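Local coordinates for protein phospholipase C beta (Meleagris gallopavo, PDB 1JAD) that forms the C-terminal coiled-coil part of a phospholipase C beta, an elongated, almost wholly helical region present here as two copies in one assembly, at residues A[81-86]-A[236-241]; A[27-32]-A[114-119]. One frame throughout, in Å; residues are numbered along the deposited sequence.

Contact 1: A[81-86]-A[236-241]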
loop_
_atom_site.group_PDB
_atom_site.type_symbol
_atom_site.label_atom_id
_atom_site.label_comp_id
_atom_site.label_asym_id
_atom_site.label_seq_id
_atom_site.Cartn_x
_atom_site.Cartn_y
_atom_site.Cartn_z
ATOM N N GLU A 81 21.488 40.981 28.560
ATOM C CA GLU A 81 20.642 39.845 28.897
ATOM C C GLU A 81 19.503 39.697 27.886
ATOM O O GLU A 81 19.134 38.584 27.497
ATOM C CB GLU A 81 20.056 40.016 30.298
ATOM C CG GLU A 81 21.085 40.219 31.404
ATOM C CD GLU A 81 20.453 40.183 32.787
ATOM O OE1 GLU A 81 19.460 40.906 33.007
ATOM O OE2 GLU A 81 20.953 39.435 33.656
ATOM N N ARG A 82 18.950 40.832 27.471
ATOM C CA ARG A 82 17.851 40.865 26.513
ATOM C C ARG A 82 18.284 40.244 25.191
ATOM O O ARG A 82 17.490 39.600 24.506
ATOM C CB ARG A 82 17.417 42.309 26.298
ATOM C CG ARG A 82 16.173 42.492 25.456
ATOM C CD ARG A 82 15.812 43.966 25.446
ATOM N NE ARG A 82 15.748 44.479 26.813
ATOM C CZ ARG A 82 15.564 45.756 27.132
ATOM N NH1 ARG A 82 15.422 46.671 26.179
ATOM N NH2 ARG A 82 15.535 46.120 28.410
ATOM N N LEU A 83 19.550 40.457 24.843
ATOM C CA LEU A 83 20.141 39.923 23.620
ATOM C C LEU A 83 20.209 38.408 23.735
ATOM O O LEU A 83 19.810 37.680 22.830
ATOM C CB LEU A 83 21.552 40.476 23.441
ATOM C CG LEU A 83 22.370 39.919 22.278
ATOM C CD1 LEU A 83 21.674 40.210 20.960
ATOM C CD2 LEU A 83 23.755 40.545 22.298
ATOM N N GLU A 84 20.721 37.953 24.873
ATOM C CA GLU A 84 20.859 36.536 25.156
ATOM C C GLU A 84 19.549 35.779 25.010
ATOM O O GLU A 84 19.527 34.680 24.459
ATOM C CB GLU A 84 21.424 36.338 26.566
ATOM C CG GLU A 84 22.874 36.786 26.695
ATOM C CD GLU A 84 23.461 36.546 28.076
ATOM O OE1 GLU A 84 23.405 35.395 28.564
ATOM O OE2 GLU A 84 23.996 37.504 28.669
HETATM N N MSE A 85 18.458 36.375 25.485
HETATM C CA MSE A 85 17.160 35.721 25.414
HETATM C C MSE A 85 16.565 35.707 24.004
HETATM O O MSE A 85 15.835 34.780 23.652
HETATM C CB MSE A 85 16.185 36.368 26.403
HETATM C CG MSE A 85 14.956 35.503 26.711
HETATM SE SE MSE A 85 15.370 33.816 27.370
HETATM C CE MSE A 85 16.431 34.255 28.821
ATOM N N GLU A 86 16.862 36.720 23.196
ATOM C CA GLU A 86 16.347 36.736 21.831
ATOM C C GLU A 86 17.123 35.742 20.978
ATOM O O GLU A 86 16.618 35.245 19.967
ATOM C CB GLU A 86 16.434 38.130 21.222
ATOM C CG GLU A 86 15.344 39.068 21.706
ATOM C CD GLU A 86 15.386 40.415 21.008
ATOM O OE1 GLU A 86 15.402 40.440 19.755
ATOM O OE2 GLU A 86 15.392 41.448 21.713
ATOM N N GLU A 236 28.238 32.532 25.214
ATOM C CA GLU A 236 29.611 32.657 24.739
ATOM C C GLU A 236 29.659 33.555 23.508
ATOM O O GLU A 236 30.368 34.560 23.497
ATOM C CB GLU A 236 30.201 31.287 24.387
ATOM C CG GLU A 236 30.378 30.338 25.563
ATOM C CD GLU A 236 31.099 29.049 25.169
ATOM O OE1 GLU A 236 30.607 28.335 24.265
ATOM O OE2 GLU A 236 32.160 28.748 25.767
HETATM N N MSE A 237 28.908 33.191 22.472
HETATM C CA MSE A 237 28.872 33.975 21.241
HETATM C C MSE A 237 28.637 35.454 21.557
HETATM O O MSE A 237 29.087 36.334 20.821
HETATM C CB MSE A 237 27.782 33.430 20.304
HETATM C CG MSE A 237 27.707 34.108 18.930
HETATM SE SE MSE A 237 26.525 35.490 18.793
HETATM C CE MSE A 237 24.978 34.601 18.963
ATOM N N VAL A 238 27.942 35.720 22.661
ATOM C CA VAL A 238 27.671 37.090 23.086
ATOM C C VAL A 238 28.939 37.686 23.688
ATOM O O VAL A 238 29.334 38.796 23.341
ATOM C CB VAL A 238 26.545 37.154 24.146
ATOM C CG1 VAL A 238 26.366 38.585 24.632
ATOM C CG2 VAL A 238 25.243 36.639 23.554
ATOM N N LYS A 239 29.568 36.942 24.595
ATOM C CA LYS A 239 30.804 37.377 25.243
ATOM C C LYS A 239 31.772 37.861 24.160
ATOM O O LYS A 239 32.321 38.960 24.249
ATOM C CB LYS A 239 31.417 36.209 26.019
ATOM C CG LYS A 239 32.640 36.557 26.839
ATOM C CD LYS A 239 33.205 35.315 27.520
ATOM C CE LYS A 239 32.146 34.596 28.356
ATOM N NZ LYS A 239 31.563 35.475 29.409
ATOM N N ASN A 240 31.975 37.029 23.140
ATOM C CA ASN A 240 32.847 37.378 22.025
ATOM C C ASN A 240 32.308 38.642 21.367
ATOM O O ASN A 240 33.070 39.493 20.906
ATOM C CB ASN A 240 32.868 36.255 20.978
ATOM C CG ASN A 240 33.667 35.042 21.423
ATOM O OD1 ASN A 240 33.424 34.474 22.490
ATOM N ND2 ASN A 240 34.620 34.632 20.593
ATOM N N TYR A 241 30.982 38.745 21.331
ATOM C CA TYR A 241 30.290 39.879 20.726
ATOM C C TYR A 241 30.506 41.178 21.510
ATOM O O TYR A 241 30.655 42.250 20.918
ATOM C CB TYR A 241 28.795 39.562 20.627
ATOM C CG TYR A 241 27.970 40.608 19.923
ATOM C CD1 TYR A 241 28.180 40.899 18.576
ATOM C CD2 TYR A 241 26.969 41.305 20.601
ATOM C CE1 TYR A 241 27.412 41.857 17.916
ATOM C CE2 TYR A 241 26.195 42.264 19.953
ATOM C CZ TYR A 241 26.421 42.534 18.611
ATOM O OH TYR A 241 25.652 43.473 17.963
#

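Contact 2: A[27-32]-A[114-119]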
loop_
_atom_site.group_PDB
_atom_site.type_symbol
_atom_site.label_atom_id
_atom_site.label_comp_id
_atom_site.label_asym_id
_atom_site.label_seq_id
_atom_site.Cartn_x
_atom_site.Cartn_y
_atom_site.Cartn_z
HETATM N N MSE A 27 17.015 4.253 -6.933
HETATM C CA MSE A 27 16.344 4.706 -8.147
HETATM C C MSE A 27 16.519 6.222 -8.314
HETATM O O MSE A 27 16.665 6.948 -7.329
HETATM C CB MSE A 27 14.854 4.335 -8.099
HETATM C CG MSE A 27 14.601 2.831 -7.964
HETATM SE SE MSE A 27 12.851 2.317 -8.047
HETATM C CE MSE A 27 12.422 2.800 -9.736
ATOM N N LYS A 28 16.516 6.688 -9.564
ATOM C CA LYS A 28 16.679 8.114 -9.874
ATOM C C LYS A 28 15.789 9.028 -9.039
ATOM O O LYS A 28 16.278 9.776 -8.191
ATOM C CB LYS A 28 16.401 8.383 -11.361
ATOM C CG LYS A 28 17.459 7.855 -12.321
ATOM C CD LYS A 28 17.100 8.100 -13.800
ATOM C CE LYS A 28 16.979 9.586 -14.175
ATOM N NZ LYS A 28 15.818 10.278 -13.540
ATOM N N LEU A 29 14.484 8.972 -9.292
ATOM C CA LEU A 29 13.527 9.804 -8.570
ATOM C C LEU A 29 13.766 9.876 -7.060
ATOM O O LEU A 29 13.686 10.958 -6.467
ATOM C CB LEU A 29 12.097 9.327 -8.839
ATOM C CG LEU A 29 11.552 9.486 -10.259
ATOM C CD1 LEU A 29 12.386 8.666 -11.232
ATOM C CD2 LEU A 29 10.097 9.039 -10.295
ATOM N N PHE A 30 14.062 8.741 -6.429
ATOM C CA PHE A 30 14.288 8.758 -4.991
ATOM C C PHE A 30 15.529 9.567 -4.656
ATOM O O PHE A 30 15.500 10.415 -3.761
ATOM C CB PHE A 30 14.455 7.352 -4.421
ATOM C CG PHE A 30 14.534 7.326 -2.919
ATOM C CD1 PHE A 30 13.411 7.605 -2.150
ATOM C CD2 PHE A 30 15.743 7.077 -2.273
ATOM C CE1 PHE A 30 13.488 7.639 -0.758
ATOM C CE2 PHE A 30 15.834 7.109 -0.876
ATOM C CZ PHE A 30 14.702 7.391 -0.119
ATOM N N LEU A 31 16.624 9.310 -5.363
ATOM C CA LEU A 31 17.834 10.058 -5.082
ATOM C C LEU A 31 17.698 11.551 -5.375
ATOM O O LEU A 31 18.302 12.367 -4.678
ATOM C CB LEU A 31 19.041 9.472 -5.826
ATOM C CG LEU A 31 19.631 8.180 -5.234
ATOM C CD1 LEU A 31 20.898 7.778 -5.995
ATOM C CD2 LEU A 31 19.970 8.394 -3.766
ATOM N N LYS A 32 16.904 11.928 -6.378
ATOM C CA LYS A 32 16.767 13.354 -6.657
ATOM C C LYS A 32 16.067 14.010 -5.476
ATOM O O LYS A 32 16.448 15.103 -5.050
ATOM C CB LYS A 32 15.970 13.629 -7.940
ATOM C CG LYS A 32 14.471 13.406 -7.839
ATOM C CD LYS A 32 13.758 13.969 -9.060
ATOM C CE LYS A 32 14.306 13.380 -10.360
ATOM N NZ LYS A 32 13.626 13.916 -11.579
ATOM N N THR A 114 7.160 4.422 -1.278
ATOM C CA THR A 114 5.944 3.625 -1.286
ATOM C C THR A 114 5.359 3.655 -2.690
ATOM O O THR A 114 4.724 2.699 -3.134
ATOM C CB THR A 114 4.931 4.148 -0.279
ATOM O OG1 THR A 114 5.388 3.840 1.043
ATOM C CG2 THR A 114 3.573 3.512 -0.505
ATOM N N GLU A 115 5.596 4.759 -3.390
ATOM C CA GLU A 115 5.135 4.919 -4.760
ATOM C C GLU A 115 5.833 3.887 -5.639
ATOM O O GLU A 115 5.200 2.973 -6.166
ATOM C CB GLU A 115 5.459 6.332 -5.267
ATOM C CG GLU A 115 5.434 6.477 -6.792
ATOM C CD GLU A 115 5.828 7.868 -7.278
ATOM O OE1 GLU A 115 6.080 8.017 -8.493
ATOM O OE2 GLU A 115 5.878 8.813 -6.455
ATOM N N LEU A 116 7.146 4.046 -5.786
ATOM C CA LEU A 116 7.961 3.147 -6.605
ATOM C C LEU A 116 7.634 1.677 -6.314
ATOM O O LEU A 116 7.321 0.907 -7.226
ATOM C CB LEU A 116 9.446 3.421 -6.342
ATOM C CG LEU A 116 9.896 4.883 -6.481
ATOM C CD1 LEU A 116 11.351 5.026 -6.031
ATOM C CD2 LEU A 116 9.714 5.352 -7.915
ATOM N N ALA A 117 7.705 1.299 -5.040
ATOM C CA ALA A 117 7.405 -0.065 -4.619
ATOM C C ALA A 117 6.037 -0.476 -5.153
ATOM O O ALA A 117 5.906 -1.479 -5.856
ATOM C CB ALA A 117 7.415 -0.157 -3.099
ATOM N N ARG A 118 5.024 0.310 -4.808
ATOM C CA ARG A 118 3.659 0.056 -5.255
ATOM C C ARG A 118 3.575 -0.317 -6.730
ATOM O O ARG A 118 2.893 -1.271 -7.093
ATOM C CB ARG A 118 2.786 1.291 -5.017
ATOM C CG ARG A 118 1.823 1.201 -3.839
ATOM C CD ARG A 118 0.742 0.148 -4.060
ATOM N NE ARG A 118 -0.334 0.249 -3.074
ATOM C CZ ARG A 118 -0.160 0.199 -1.754
ATOM N NH1 ARG A 118 1.058 0.049 -1.239
ATOM N NH2 ARG A 118 -1.211 0.297 -0.945
ATOM N N GLU A 119 4.268 0.435 -7.578
ATOM C CA GLU A 119 4.218 0.176 -9.011
ATOM C C GLU A 119 4.799 -1.179 -9.395
ATOM O O GLU A 119 4.210 -1.921 -10.185
ATOM C CB GLU A 119 4.941 1.287 -9.772
ATOM C CG GLU A 119 4.910 1.114 -11.274
ATOM C CD GLU A 119 5.599 2.249 -11.995
ATOM O OE1 GLU A 119 6.770 2.534 -11.662
ATOM O OE2 GLU A 119 4.974 2.849 -12.896
#

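Contact 1: A[81-86]-A[236-241]
L83 points one methyl, CD2, between two residues of helix 161-245, and that methyl makes the central touch of the contact. CD2 of L83 lies 3.7 Å from CD2 of Y241, with CE2 of the same ring almost as near, so the methyl approaches the ring obliquely, by its CD2-CE2 bond. L83 CD2 also packs against V238, 4.0 Å from its CG1. The other branch of V238, CG2, takes the aliphatic part of E84, whose CG comes to 3.9 Å as the two side chains cross at about a right angle. With CG anti to the backbone N (chi1 174°), L83 extends toward the facing helix. The E84 chain runs on extended past CG, and its carboxylate forms a salt bridge through OE2 to K80, a turn earlier on helix 75-155. V238 also touches L87 of that helix. Helix 28-64 covers one side: Y59 touches L83, and the hydroxyl of Y241 has weak hydrogen bonds to L56 O and S60 OG. The axes of the two short segments run roughly antiparallel, at 137°, in a bundle of long helices. Cohesion between the segments is therefore apolar, with the charge of E84 probably balanced by K80 on its own helix and the Y241 hydroxyl turned to a third.

Contact 2: A[27-32]-A[114-119]
M27, a selenomethionine, lays its selenium against the side chain of L116, with SE 3.7 Å from CD1. This meeting brings the start of helix 28-64 onto the middle of helix 75-155, within the long helical coiled coil that makes up most of the chain. M27 occupies the N-cap position, right before the helix, and its side chain reaches toward that of L116 tip to tip. The chain of M27 is bent at its last torsion (chi3 64°), which carries the terminal methyl round to the second branch of the leucine: CE stands 4.1 Å from CD2 of L116. M27 SE is also 4.0 Å from L116 CB, so the selenomethionine follows the leucine from its root to both of its methyls.

L116 is the hub on the side of helix 75-155, buried and directed at the facing segment. The fork of L116 divides its neighbours. CD1 takes M27 together with the CB of F30, while CD2 looks to M27 CE and, more loosely, to CD2 of L29. The F30 side chain also touches Q109 and I113 of the same long helix, while L29 also touches K112 and M27 reaches K120. Contacts of M27 and the first turn of helix 28-64 together thus spread along helix 75-155 from Q109 to K120. Two polar groups of segment 114-119 are engaged along their own helix: E115 OE2 forms a salt bridge with K112, and T114 OG1 is hydrogen-bonded to T110 O. On the F30 side, the touch on L116 is made by the methylene carbon, with F30 CB 4.2 Å from L116 CD1.

Contacts 1 and 2 share helix 75-155, which meets helix 161-245 in contact 1 and the start of helix 28-64 in contact 2. Their centres are 46 Å apart and their nearest atoms about 32 Å, so they do not touch. The centre of contact 2 is about 8 Å from the centre of the chain, whereas that of contact 1 is about 43 Å from it, toward one end of the elongated bundle. Helix 28-64 spans the interval: its first turn packs in contact 2, and its later residues Y59, L56 and S60 border contact 1. The second subunit comes near both places, its R147 packing on M85 and its T114 on R118.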